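Local structure of vibralactone Cyclase (Boreostereum vibrans, 6KD0) at residues 33-38 with 105-110; 39-44 with 314-319; 71-76 with 133-138; 212-217 with 244-249. The protein probably catalyses the cyclization that builds the fused bicyclic beta-lactone of vibralactone, using the scaffold of an alpha/beta hydrolase. All blocks are in the same frame, centred on the assembly; numbering follows the deposited sequence.

Interaction 1 (33-38 with 105-110); sequences PPLEAR and GWAIGN
Leu35 and Arg38, one turn apart at the start of helix 35-54, meet Ala107 and Ile108 in the loop that follows strand 97-101 of the alpha/beta hydrolase fold. In alpha/beta hydrolases related to hormone-sensitive lipase the Gly-Gly loop in this place usually forms the oxyanion hole, and Gly105 may belong to its counterpart here. Leu35 has CG anti to its amide nitrogen (chi1 -177°), which carries the end of the chain forward to the loop. Its CD1 methyl does the touching, lying 4.0 Å from Ala107 CB and 4.2 Å from Ile108 CG1, while the leucine and isoleucine side chains run past each other in opposite directions. Ile108 points its first bond at the helix, and its CD1 ends 3.9 Å from Arg38 CB. Arg38 lends only this first carbon; the rest of its chain, extended from CG to NE, leads away from the loop. There NE donates a 2.8 Å bond to Pro33 O, arriving from above the carbonyl plane, while NH1 forms a salt bridge with Glu241 and Phe32 makes a cation-pi contact. The chemistry is thus divided within one residue: the aliphatic root of Arg38 joins methyl-to-methylene packing against the loop, and its charged end serves Pro33 O, Phe32 and, through Glu241, helix 239-249.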
loop_
_atom_site.group_PDB
_atom_site.type_symbol
_atom_site.label_atom_id
_atom_site.label_comp_id
_atom_site.label_asym_id
_atom_site.label_seq_id
_atom_site.Cartn_x
_atom_site.Cartn_y
_atom_site.Cartn_z
ATOM N N PRO A 33 -15.325 13.650 11.795
ATOM C CA PRO A 33 -16.246 12.525 11.635
ATOM C C PRO A 33 -15.788 11.320 12.436
ATOM O O PRO A 33 -14.584 11.022 12.485
ATOM C CB PRO A 33 -16.193 12.234 10.127
ATOM C CG PRO A 33 -15.693 13.485 9.509
ATOM C CD PRO A 33 -14.797 14.138 10.507
ATOM N N PRO A 34 -16.717 10.601 13.063
ATOM C CA PRO A 34 -16.358 9.409 13.841
ATOM C C PRO A 34 -16.012 8.244 12.920
ATOM O O PRO A 34 -16.265 8.279 11.716
ATOM C CB PRO A 34 -17.625 9.114 14.648
ATOM C CG PRO A 34 -18.744 9.660 13.790
ATOM C CD PRO A 34 -18.175 10.825 13.016
ATOM N N LEU A 35 -15.425 7.198 13.518
ATOM C CA LEU A 35 -14.939 6.066 12.729
ATOM C C LEU A 35 -16.037 5.457 11.863
ATOM O O LEU A 35 -15.807 5.130 10.687
ATOM C CB LEU A 35 -14.341 4.993 13.645
ATOM C CG LEU A 35 -13.733 3.802 12.902
ATOM C CD1 LEU A 35 -12.768 4.242 11.792
ATOM C CD2 LEU A 35 -13.038 2.908 13.884
ATOM N N GLU A 36 -17.246 5.304 12.417
ATOM C CA GLU A 36 -18.320 4.686 11.642
ATOM C C GLU A 36 -18.666 5.513 10.414
ATOM O O GLU A 36 -18.951 4.948 9.354
ATOM C CB GLU A 36 -19.564 4.464 12.497
ATOM C CG GLU A 36 -20.238 5.726 12.984
ATOM C CD GLU A 36 -19.793 6.127 14.385
ATOM O OE1 GLU A 36 -20.552 6.892 15.034
ATOM O OE2 GLU A 36 -18.690 5.693 14.827
ATOM N N ALA A 37 -18.581 6.844 10.514
ATOM C CA ALA A 37 -18.848 7.685 9.351
ATOM C C ALA A 37 -17.741 7.566 8.310
ATOM O O ALA A 37 -18.010 7.636 7.106
ATOM C CB ALA A 37 -19.034 9.141 9.775
ATOM N N ARG A 38 -16.494 7.365 8.742
ATOM C CA ARG A 38 -15.403 7.191 7.780
ATOM C C ARG A 38 -15.507 5.848 7.051
ATOM O O ARG A 38 -15.336 5.774 5.822
ATOM C CB ARG A 38 -14.066 7.323 8.517
ATOM C CG ARG A 38 -13.809 8.729 9.052
ATOM C CD ARG A 38 -12.769 8.753 10.179
ATOM N NE ARG A 38 -12.605 10.095 10.743
ATOM C CZ ARG A 38 -11.837 11.053 10.221
ATOM N NH1 ARG A 38 -11.136 10.836 9.110
ATOM N NH2 ARG A 38 -11.768 12.237 10.823
ATOM N N GLY A 105 -5.765 3.439 6.942
ATOM C CA GLY A 105 -5.359 3.914 8.263
ATOM C C GLY A 105 -5.332 2.839 9.334
ATOM O O GLY A 105 -5.332 3.168 10.530
ATOM N N TRP A 106 -5.302 1.557 8.926
ATOM C CA TRP A 106 -5.382 0.344 9.755
ATOM C C TRP A 106 -6.783 0.071 10.294
ATOM O O TRP A 106 -7.031 -1.017 10.831
ATOM C CB TRP A 106 -4.407 0.366 10.934
ATOM C CG TRP A 106 -2.980 0.571 10.561
ATOM C CD1 TRP A 106 -2.189 -0.267 9.796
ATOM C CD2 TRP A 106 -2.146 1.667 10.953
ATOM N NE1 TRP A 106 -0.918 0.270 9.674
ATOM C CE2 TRP A 106 -0.864 1.447 10.385
ATOM C CE3 TRP A 106 -2.356 2.821 11.727
ATOM C CZ2 TRP A 106 0.195 2.340 10.561
ATOM C CZ3 TRP A 106 -1.299 3.706 11.903
ATOM C CH2 TRP A 106 -0.039 3.460 11.316
ATOM N N ALA A 107 -7.704 1.033 10.134
ATOM C CA ALA A 107 -9.020 0.998 10.753
ATOM C C ALA A 107 -10.159 0.825 9.759
ATOM O O ALA A 107 -11.302 0.635 10.183
ATOM C CB ALA A 107 -9.256 2.283 11.569
ATOM N N ILE A 108 -9.887 0.895 8.456
ATOM C CA ILE A 108 -10.917 0.863 7.429
ATOM C C ILE A 108 -10.480 -0.097 6.330
ATOM O O ILE A 108 -9.287 -0.181 6.022
ATOM C CB ILE A 108 -11.145 2.272 6.847
ATOM C CG1 ILE A 108 -11.462 3.282 7.952
ATOM C CG2 ILE A 108 -12.207 2.251 5.732
ATOM C CD1 ILE A 108 -11.308 4.747 7.499
ATOM N N GLY A 109 -11.434 -0.822 5.757
ATOM C CA GLY A 109 -11.294 -1.336 4.409
ATOM C C GLY A 109 -11.241 -2.846 4.343
ATOM O O GLY A 109 -11.207 -3.552 5.353
ATOM N N ASN A 110 -11.224 -3.325 3.103
ATOM C CA ASN A 110 -11.193 -4.736 2.751
ATOM C C ASN A 110 -10.849 -4.803 1.262
ATOM O O ASN A 110 -10.505 -3.790 0.653
ATOM C CB ASN A 110 -12.519 -5.432 3.112
ATOM C CG ASN A 110 -13.704 -5.024 2.227
ATOM O OD1 ASN A 110 -13.602 -4.177 1.334
ATOM N ND2 ASN A 110 -14.855 -5.657 2.483
#

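Interaction 2 (39-44 with 314-319); sequences RAFWDE and HMLFRS
Trp42 has CG anti to its own carbonyl carbon (chi1 -85°), which sends the indole from helix 35-54 toward Leu316 and Met315, while the neighbouring Phe41 turns its phenyl ring toward Leu316. The contact is helix-to-helix packing in an alpha/beta hydrolase: an N-terminal helix outside the central sheet lies against the short helix 313-316, just after His311 of a probable Ser-His-Asp triad. The six-membered part of the indole carries most of it. Trp42 CZ2 stands 4.0 Å from Leu316 CD1, and Trp42 CH2 is 4.1 Å from Met315 CB, with both partners crossing the tryptophan at about a right angle. Leu316 thereby reaches both aromatic residues, its other methyl, CD2, lying near the plane of the Phe41 ring at the edge. Met315 offers only CB to the indole; its chi1 (-62°) puts CG over one face of the neighbouring His314 ring, and bends at chi2 and chi3 fold the sulfur end of the chain back. The turn after the short helix is tied down by Arg318, whose guanidinium also forms a salt bridge with Asp117. Arg318 NE donates to His314 O at 2.8 Å, the oxygen lying in the guanidinium plane while the nitrogen sits above the carbonyl plane.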
loop_
_atom_site.group_PDB
_atom_site.type_symbol
_atom_site.label_atom_id
_atom_site.label_comp_id
_atom_site.label_asym_id
_atom_site.label_seq_id
_atom_site.Cartn_x
_atom_site.Cartn_y
_atom_site.Cartn_z
ATOM N N ARG A 39 -15.790 4.777 7.791
ATOM C CA ARG A 39 -16.046 3.487 7.159
ATOM C C ARG A 39 -17.217 3.579 6.180
ATOM O O ARG A 39 -17.139 3.081 5.043
ATOM C CB ARG A 39 -16.309 2.437 8.229
ATOM C CG ARG A 39 -15.071 2.084 9.040
ATOM C CD ARG A 39 -15.371 1.179 10.254
ATOM N NE ARG A 39 -14.133 0.635 10.811
ATOM C CZ ARG A 39 -14.014 0.024 11.990
ATOM N NH1 ARG A 39 -15.074 -0.139 12.783
ATOM N NH2 ARG A 39 -12.823 -0.436 12.368
ATOM N N ALA A 40 -18.312 4.231 6.602
ATOM C CA ALA A 40 -19.479 4.374 5.730
ATOM C C ALA A 40 -19.158 5.217 4.510
ATOM O O ALA A 40 -19.738 5.006 3.438
ATOM C CB ALA A 40 -20.649 4.995 6.497
ATOM N N PHE A 41 -18.263 6.203 4.658
ATOM C CA PHE A 41 -17.915 7.061 3.530
ATOM C C PHE A 41 -17.177 6.270 2.466
ATOM O O PHE A 41 -17.403 6.454 1.254
ATOM C CB PHE A 41 -17.052 8.234 4.004
ATOM C CG PHE A 41 -16.661 9.194 2.895
ATOM C CD1 PHE A 41 -17.628 9.959 2.244
ATOM C CD2 PHE A 41 -15.336 9.335 2.514
ATOM C CE1 PHE A 41 -17.277 10.835 1.230
ATOM C CE2 PHE A 41 -14.977 10.227 1.498
ATOM C CZ PHE A 41 -15.946 10.969 0.856
ATOM N N TRP A 42 -16.244 5.415 2.903
ATOM C CA TRP A 42 -15.573 4.542 1.942
ATOM C C TRP A 42 -16.555 3.554 1.318
ATOM O O TRP A 42 -16.500 3.297 0.110
ATOM C CB TRP A 42 -14.395 3.819 2.606
ATOM C CG TRP A 42 -13.173 4.686 2.562
ATOM C CD1 TRP A 42 -12.852 5.686 3.425
ATOM C CD2 TRP A 42 -12.144 4.664 1.560
ATOM N NE1 TRP A 42 -11.674 6.291 3.028
ATOM C CE2 TRP A 42 -11.217 5.672 1.891
ATOM C CE3 TRP A 42 -11.915 3.881 0.424
ATOM C CZ2 TRP A 42 -10.072 5.916 1.128
ATOM C CZ3 TRP A 42 -10.790 4.120 -0.331
ATOM C CH2 TRP A 42 -9.875 5.132 0.026
ATOM N N ASP A 43 -17.483 3.020 2.117
ATOM C CA ASP A 43 -18.425 2.019 1.607
ATOM C C ASP A 43 -19.456 2.618 0.646
ATOM O O ASP A 43 -19.916 1.942 -0.286
ATOM C CB ASP A 43 -19.135 1.344 2.780
ATOM C CG ASP A 43 -20.071 0.235 2.339
ATOM O OD1 ASP A 43 -19.589 -0.772 1.776
ATOM O OD2 ASP A 43 -21.294 0.377 2.564
ATOM N N GLU A 44 -19.851 3.871 0.864
ATOM C CA GLU A 44 -21.006 4.452 0.188
ATOM C C GLU A 44 -20.629 5.440 -0.900
ATOM O O GLU A 44 -21.411 5.648 -1.835
ATOM C CB GLU A 44 -21.922 5.138 1.216
ATOM C CG GLU A 44 -22.648 4.131 2.116
ATOM C CD GLU A 44 -23.195 4.721 3.418
ATOM O OE1 GLU A 44 -23.307 5.961 3.537
ATOM O OE2 GLU A 44 -23.506 3.932 4.333
ATOM N N HIS A 314 -5.540 9.828 -5.714
ATOM C CA HIS A 314 -5.915 9.022 -6.870
ATOM C C HIS A 314 -7.042 8.045 -6.573
ATOM O O HIS A 314 -7.678 7.566 -7.511
ATOM C CB HIS A 314 -4.687 8.295 -7.448
ATOM C CG HIS A 314 -4.351 6.991 -6.792
ATOM N ND1 HIS A 314 -3.848 6.905 -5.512
ATOM C CD2 HIS A 314 -4.385 5.724 -7.267
ATOM C CE1 HIS A 314 -3.616 5.639 -5.218
ATOM N NE2 HIS A 314 -3.935 4.901 -6.265
ATOM N N MET A 315 -7.318 7.747 -5.303
ATOM C CA MET A 315 -8.441 6.887 -4.942
ATOM C C MET A 315 -9.734 7.664 -4.823
ATOM O O MET A 315 -10.819 7.109 -5.038
ATOM C CB MET A 315 -8.181 6.182 -3.609
ATOM C CG MET A 315 -6.967 5.266 -3.611
ATOM S SD MET A 315 -7.109 3.881 -4.755
ATOM C CE MET A 315 -8.382 2.918 -3.935
ATOM N N LEU A 316 -9.638 8.935 -4.483
ATOM C CA LEU A 316 -10.818 9.767 -4.347
ATOM C C LEU A 316 -11.129 10.572 -5.598
ATOM O O LEU A 316 -12.273 11.008 -5.760
ATOM C CB LEU A 316 -10.651 10.710 -3.156
ATOM C CG LEU A 316 -11.098 10.086 -1.831
ATOM C CD1 LEU A 316 -10.072 9.051 -1.291
ATOM C CD2 LEU A 316 -11.386 11.154 -0.815
ATOM N N PHE A 317 -10.158 10.771 -6.488
ATOM C CA PHE A 317 -10.360 11.610 -7.666
ATOM C C PHE A 317 -9.798 10.928 -8.905
ATOM O O PHE A 317 -9.105 11.546 -9.706
ATOM C CB PHE A 317 -9.715 12.976 -7.455
ATOM C CG PHE A 317 -10.185 13.677 -6.213
ATOM C CD1 PHE A 317 -11.402 14.328 -6.196
ATOM C CD2 PHE A 317 -9.422 13.662 -5.053
ATOM C CE1 PHE A 317 -11.857 14.971 -5.052
ATOM C CE2 PHE A 317 -9.866 14.307 -3.897
ATOM C CZ PHE A 317 -11.088 14.959 -3.896
ATOM N N ARG A 318 -10.095 9.638 -9.085
ATOM C CA ARG A 318 -9.475 8.884 -10.173
ATOM C C ARG A 318 -9.770 9.484 -11.545
ATOM O O ARG A 318 -8.992 9.275 -12.482
ATOM C CB ARG A 318 -9.926 7.418 -10.135
ATOM C CG ARG A 318 -9.181 6.506 -11.136
ATOM C CD ARG A 318 -7.677 6.461 -10.819
ATOM N NE ARG A 318 -7.494 5.710 -9.574
ATOM C CZ ARG A 318 -7.362 4.388 -9.515
ATOM N NH1 ARG A 318 -7.336 3.668 -10.637
ATOM N NH2 ARG A 318 -7.251 3.775 -8.337
ATOM N N SER A 319 -10.849 10.255 -11.686
ATOM C CA SER A 319 -11.170 10.803 -13.000
ATOM C C SER A 319 -10.206 11.915 -13.404
ATOM O O SER A 319 -10.155 12.272 -14.586
ATOM C CB SER A 319 -12.616 11.297 -13.031
ATOM O OG SER A 319 -12.797 12.378 -12.134
#

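Interaction 3 (71-76 with 133-138); sequences IPVEGT and DYRLTP
Hydrogen bonding across this contact converges on one carbonyl oxygen, Glu74 O, which the guanidinium of Arg135 approaches with both terminal nitrogens. Arg135 NH2 makes the stronger bond, 2.9 Å to Glu74 O with an N-H...O angle of 142°, tilted from the carbonyl plane; that from NH1 is weak. The acceptor lies in the type II turn from Val73 to Thr76, closed by backbone bonds in both directions between these two residues. Van der Waals contact with the guanidinium comes from two methyl groups. Thr76 CG2 sits 3.6 Å above the guanidinium plane, over its centre, and Val73 CG2 lies 3.5 Å from Arg135 NH2. A bend at chi3 (-74°) turns the end of the arginine to this double encounter. The ionic partner lies elsewhere: NH2 forms a salt bridge with Asp148, and the Glu74 carboxylate keeps its distance. A leucine in place of Arg135 would probably leave Glu74 O without these donors and Asp148 without its salt-bridge mate. The turn forms the hairpin between strands 64-73 and 76-85 at one side of the central sheet, and Arg135 links it to the loop after strand 128-132 and, through Asp148, to helix 144-158.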
loop_
_atom_site.group_PDB
_atom_site.type_symbol
_atom_site.label_atom_id
_atom_site.label_comp_id
_atom_site.label_asym_id
_atom_site.label_seq_id
_atom_site.Cartn_x
_atom_site.Cartn_y
_atom_site.Cartn_z
ATOM N N ILE A 71 -8.866 -18.394 5.026
ATOM C CA ILE A 71 -7.641 -19.042 5.512
ATOM C C ILE A 71 -7.478 -18.855 7.019
ATOM O O ILE A 71 -7.955 -17.857 7.566
ATOM C CB ILE A 71 -6.397 -18.544 4.751
ATOM C CG1 ILE A 71 -6.039 -17.105 5.142
ATOM C CG2 ILE A 71 -6.602 -18.665 3.243
ATOM C CD1 ILE A 71 -4.680 -16.667 4.636
ATOM N N PRO A 72 -6.832 -19.774 7.739
ATOM C CA PRO A 72 -6.708 -19.593 9.191
ATOM C C PRO A 72 -5.646 -18.555 9.518
ATOM O O PRO A 72 -4.584 -18.510 8.888
ATOM C CB PRO A 72 -6.299 -20.984 9.684
ATOM C CG PRO A 72 -5.531 -21.553 8.551
ATOM C CD PRO A 72 -6.194 -21.026 7.296
ATOM N N VAL A 73 -5.956 -17.692 10.490
ATOM C CA VAL A 73 -4.980 -16.799 11.112
ATOM C C VAL A 73 -5.165 -16.934 12.622
ATOM O O VAL A 73 -6.053 -17.666 13.083
ATOM C CB VAL A 73 -5.146 -15.340 10.655
ATOM C CG1 VAL A 73 -4.953 -15.232 9.151
ATOM C CG2 VAL A 73 -6.513 -14.813 11.055
ATOM N N GLU A 74 -4.352 -16.216 13.394
ATOM C CA GLU A 74 -4.326 -16.402 14.837
ATOM C C GLU A 74 -5.707 -16.101 15.396
ATOM O O GLU A 74 -6.133 -14.945 15.456
ATOM C CB GLU A 74 -3.260 -15.531 15.497
ATOM C CG GLU A 74 -2.876 -16.039 16.898
ATOM C CD GLU A 74 -1.903 -15.127 17.646
ATOM O OE1 GLU A 74 -1.191 -14.331 16.987
ATOM O OE2 GLU A 74 -1.847 -15.212 18.901
ATOM N N GLY A 75 -6.429 -17.150 15.742
ATOM C CA GLY A 75 -7.678 -16.979 16.438
ATOM C C GLY A 75 -8.879 -16.722 15.562
ATOM O O GLY A 75 -9.955 -16.457 16.106
ATOM N N THR A 76 -8.756 -16.817 14.241
ATOM C CA THR A 76 -9.932 -16.609 13.387
ATOM C C THR A 76 -9.563 -17.037 11.969
ATOM O O THR A 76 -8.487 -17.595 11.744
ATOM C CB THR A 76 -10.431 -15.159 13.483
ATOM O OG1 THR A 76 -11.760 -15.064 12.961
ATOM C CG2 THR A 76 -9.525 -14.186 12.746
ATOM N N ASP A 133 -8.227 -9.487 3.668
ATOM C CA ASP A 133 -9.027 -8.717 4.618
ATOM C C ASP A 133 -8.410 -8.821 6.015
ATOM O O ASP A 133 -8.935 -9.483 6.918
ATOM C CB ASP A 133 -10.471 -9.215 4.612
ATOM C CG ASP A 133 -11.192 -8.906 3.305
ATOM O OD1 ASP A 133 -10.660 -8.102 2.508
ATOM O OD2 ASP A 133 -12.287 -9.470 3.080
ATOM N N TYR A 134 -7.260 -8.161 6.180
ATOM C CA TYR A 134 -6.588 -8.163 7.472
ATOM C C TYR A 134 -7.449 -7.463 8.519
ATOM O O TYR A 134 -8.256 -6.578 8.212
ATOM C CB TYR A 134 -5.201 -7.511 7.359
ATOM C CG TYR A 134 -5.162 -6.056 6.913
ATOM C CD1 TYR A 134 -5.367 -5.012 7.819
ATOM C CD2 TYR A 134 -4.877 -5.728 5.584
ATOM C CE1 TYR A 134 -5.317 -3.667 7.402
ATOM C CE2 TYR A 134 -4.806 -4.397 5.157
ATOM C CZ TYR A 134 -5.029 -3.374 6.075
ATOM O OH TYR A 134 -4.971 -2.071 5.656
ATOM N N ARG A 135 -7.284 -7.862 9.779
ATOM C CA ARG A 135 -8.146 -7.323 10.826
ATOM C C ARG A 135 -7.878 -5.836 11.056
ATOM O O ARG A 135 -6.737 -5.367 10.970
ATOM C CB ARG A 135 -7.972 -8.129 12.114
ATOM C CG ARG A 135 -8.952 -9.292 12.187
ATOM C CD ARG A 135 -8.674 -10.187 13.387
ATOM N NE ARG A 135 -7.486 -11.006 13.180
ATOM C CZ ARG A 135 -7.020 -11.899 14.050
ATOM N NH1 ARG A 135 -7.640 -12.101 15.216
ATOM N NH2 ARG A 135 -5.929 -12.594 13.762
ATOM N N LEU A 136 -8.947 -5.091 11.337
ATOM C CA LEU A 136 -8.903 -3.641 11.471
ATOM C C LEU A 136 -8.787 -3.200 12.921
ATOM O O LEU A 136 -9.269 -3.871 13.839
ATOM C CB LEU A 136 -10.162 -3.002 10.880
ATOM C CG LEU A 136 -10.389 -3.335 9.398
ATOM C CD1 LEU A 136 -11.679 -2.692 8.911
ATOM C CD2 LEU A 136 -9.196 -2.882 8.582
ATOM N N THR A 137 -8.159 -2.035 13.106
ATOM C CA THR A 137 -8.207 -1.314 14.362
ATOM C C THR A 137 -9.513 -0.523 14.441
ATOM O O THR A 137 -10.164 -0.287 13.426
ATOM C CB THR A 137 -7.012 -0.359 14.472
ATOM O OG1 THR A 137 -7.105 0.622 13.428
ATOM C CG2 THR A 137 -5.687 -1.127 14.352
ATOM N N PRO A 138 -9.925 -0.089 15.645
ATOM C CA PRO A 138 -9.352 -0.371 16.961
ATOM C C PRO A 138 -9.788 -1.699 17.551
ATOM O O PRO A 138 -9.270 -2.065 18.600
ATOM C CB PRO A 138 -9.874 0.781 17.816
ATOM C CG PRO A 138 -11.223 1.097 17.230
ATOM C CD PRO A 138 -11.067 0.845 15.727
#

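Interaction 4 (212-217 with 244-249); sequences CHPEAM and WFNELA
This is a small, water-assisted contact between a loop and a helix, partly buried, in the alpha/beta hydrolase fold: the loop after strand 203-207 brings His213 and Pro214 against Asn246 on helix 239-249. Asn246 directs its side chain at the loop and takes both partners. Its CB lies 4.0 Å from His213 NE2, the imidazole coming in obliquely with its plane 28° from that of the amide. Pro214 and Asn246 come at each other from opposite directions, and Pro214 CD packs 3.3 Å from Asn246 ND2, a van der Waals meeting of ring methylene and amide nitrogen. Trp106, from the loop after strand 97-101, also touches Asn246. The His213 ring is held in its rotation by two partners in its own plane. With CG anti to the amide nitrogen (chi1 -162°), ND1 is placed to accept a bond from Glu215 N, 3.0 Å long with an angle of 158° at the hydrogen. A leucine at the position of His213 would probably leave the Glu215 amide without this acceptor and break the water link to the helix, setting the loop freer to shift. A backbone bond from Ala216 N to His213 O ties the same turn. The ring's remaining nitrogen, His213 NE2, binds a water at 2.8 Å, and that water donates a weak bond to Asn246 O.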
loop_
_atom_site.group_PDB
_atom_site.type_symbol
_atom_site.label_atom_id
_atom_site.label_comp_id
_atom_site.label_asym_id
_atom_site.label_seq_id
_atom_site.Cartn_x
_atom_site.Cartn_y
_atom_site.Cartn_z
ATOM N N CYS A 212 6.643 5.332 10.893
ATOM C CA CYS A 212 7.148 5.431 12.253
ATOM C C CYS A 212 6.151 6.188 13.108
ATOM O O CYS A 212 5.674 7.255 12.709
ATOM C CB CYS A 212 8.515 6.141 12.275
ATOM S SG CYS A 212 9.352 5.976 13.852
ATOM N N HIS A 213 5.851 5.639 14.277
ATOM C CA HIS A 213 5.095 6.372 15.275
ATOM C C HIS A 213 5.818 7.680 15.620
ATOM O O HIS A 213 7.044 7.675 15.811
ATOM C CB HIS A 213 4.925 5.508 16.520
ATOM C CG HIS A 213 3.825 5.964 17.423
ATOM N ND1 HIS A 213 3.863 7.172 18.087
ATOM C CD2 HIS A 213 2.659 5.371 17.780
ATOM C CE1 HIS A 213 2.764 7.306 18.811
ATOM N NE2 HIS A 213 2.018 6.228 18.641
ATOM N N PRO A 214 5.111 8.803 15.704
ATOM C CA PRO A 214 5.785 10.072 16.047
ATOM C C PRO A 214 6.525 10.030 17.371
ATOM O O PRO A 214 7.576 10.669 17.524
ATOM C CB PRO A 214 4.622 11.073 16.079
ATOM C CG PRO A 214 3.624 10.500 15.126
ATOM C CD PRO A 214 3.701 9.007 15.324
ATOM N N GLU A 215 6.013 9.285 18.343
ATOM C CA GLU A 215 6.691 9.195 19.627
ATOM C C GLU A 215 7.938 8.324 19.575
ATOM O O GLU A 215 8.702 8.316 20.542
ATOM C CB GLU A 215 5.708 8.691 20.684
ATOM C CG GLU A 215 4.492 9.614 20.799
ATOM C CD GLU A 215 3.577 9.272 21.959
ATOM O OE1 GLU A 215 2.792 10.153 22.373
ATOM O OE2 GLU A 215 3.636 8.123 22.447
ATOM N N ALA A 216 8.175 7.616 18.471
ATOM C CA ALA A 216 9.364 6.785 18.319
ATOM C C ALA A 216 10.314 7.278 17.235
ATOM O O ALA A 216 11.290 6.586 16.930
ATOM C CB ALA A 216 8.962 5.335 18.019
ATOM N N MET A 217 10.042 8.432 16.628
ATOM C CA MET A 217 10.938 8.985 15.625
ATOM C C MET A 217 12.318 9.204 16.239
ATOM O O MET A 217 12.429 9.892 17.263
ATOM C CB MET A 217 10.388 10.305 15.098
ATOM C CG MET A 217 11.224 10.939 14.021
ATOM S SD MET A 217 11.307 9.912 12.551
ATOM C CE MET A 217 9.568 9.784 12.126
ATOM N N TRP A 244 -4.634 10.351 15.363
ATOM C CA TRP A 244 -5.800 9.571 15.778
ATOM C C TRP A 244 -5.691 8.119 15.306
ATOM O O TRP A 244 -6.008 7.192 16.057
ATOM C CB TRP A 244 -7.077 10.247 15.267
ATOM C CG TRP A 244 -8.374 9.594 15.667
ATOM C CD1 TRP A 244 -8.916 9.519 16.922
ATOM C CD2 TRP A 244 -9.315 8.977 14.786
ATOM N NE1 TRP A 244 -10.134 8.870 16.872
ATOM C CE2 TRP A 244 -10.398 8.529 15.571
ATOM C CE3 TRP A 244 -9.338 8.743 13.406
ATOM C CZ2 TRP A 244 -11.499 7.874 15.023
ATOM C CZ3 TRP A 244 -10.432 8.098 12.865
ATOM C CH2 TRP A 244 -11.498 7.670 13.673
ATOM N N PHE A 245 -5.253 7.899 14.058
ATOM C CA PHE A 245 -5.104 6.532 13.562
ATOM C C PHE A 245 -4.023 5.775 14.340
ATOM O O PHE A 245 -4.164 4.569 14.608
ATOM C CB PHE A 245 -4.802 6.533 12.053
ATOM C CG PHE A 245 -6.012 6.780 11.178
ATOM C CD1 PHE A 245 -7.079 5.894 11.166
ATOM C CD2 PHE A 245 -6.063 7.890 10.341
ATOM C CE1 PHE A 245 -8.197 6.126 10.352
ATOM C CE2 PHE A 245 -7.173 8.124 9.529
ATOM C CZ PHE A 245 -8.241 7.243 9.543
ATOM N N ASN A 246 -2.928 6.464 14.698
ATOM C CA ASN A 246 -1.910 5.840 15.550
ATOM C C ASN A 246 -2.499 5.438 16.894
ATOM O O ASN A 246 -2.196 4.362 17.427
ATOM C CB ASN A 246 -0.726 6.797 15.778
ATOM C CG ASN A 246 0.085 7.035 14.525
ATOM O OD1 ASN A 246 0.216 6.164 13.686
ATOM N ND2 ASN A 246 0.669 8.223 14.415
ATOM N N GLU A 247 -3.325 6.311 17.474
ATOM C CA GLU A 247 -3.976 6.001 18.743
ATOM C C GLU A 247 -4.936 4.815 18.625
ATOM O O GLU A 247 -4.971 3.948 19.503
ATOM C CB GLU A 247 -4.716 7.243 19.244
ATOM C CG GLU A 247 -5.459 7.003 20.548
ATOM C CD GLU A 247 -6.166 8.242 21.048
ATOM O OE1 GLU A 247 -6.486 8.287 22.255
ATOM O OE2 GLU A 247 -6.400 9.166 20.239
ATOM N N LEU A 248 -5.733 4.766 17.555
ATOM C CA LEU A 248 -6.649 3.641 17.358
ATOM C C LEU A 248 -5.879 2.331 17.252
ATOM O O LEU A 248 -6.342 1.279 17.719
ATOM C CB LEU A 248 -7.492 3.857 16.102
ATOM C CG LEU A 248 -8.542 4.970 16.047
ATOM C CD1 LEU A 248 -9.168 4.978 14.661
ATOM C CD2 LEU A 248 -9.606 4.774 17.108
ATOM N N ALA A 249 -4.690 2.374 16.647
ATOM C CA ALA A 249 -3.936 1.140 16.454
ATOM C C ALA A 249 -3.378 0.604 17.775
ATOM O O ALA A 249 -3.107 -0.600 17.893
ATOM C CB ALA A 249 -2.812 1.361 15.449
HETATM O O HOH W 1 -0.393 5.072 19.453
#

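Interactions 1 and 2 share helix 35-54, packing its successive turns first on the 105-110 loop and then on helix 313-316; both are partly buried and apolar. Ile108 joins them by resting on Arg39 and Trp42, and Arg39 also bonds to Ala107 O. Interaction 3 lies at the surface and relies on a charged group and a backbone carbonyl instead, yet its 133-138 loop runs inward to meet interaction 1, where Trp106 O pairs with Thr137 N. Interaction 4, partly buried, uses an imidazole, an amide and a water. Its helix touches interaction 1 through Trp244 on Arg38 and interaction 3 through Ala249 on Thr137, but stays about 7 Å, nearest atoms, from interaction 2.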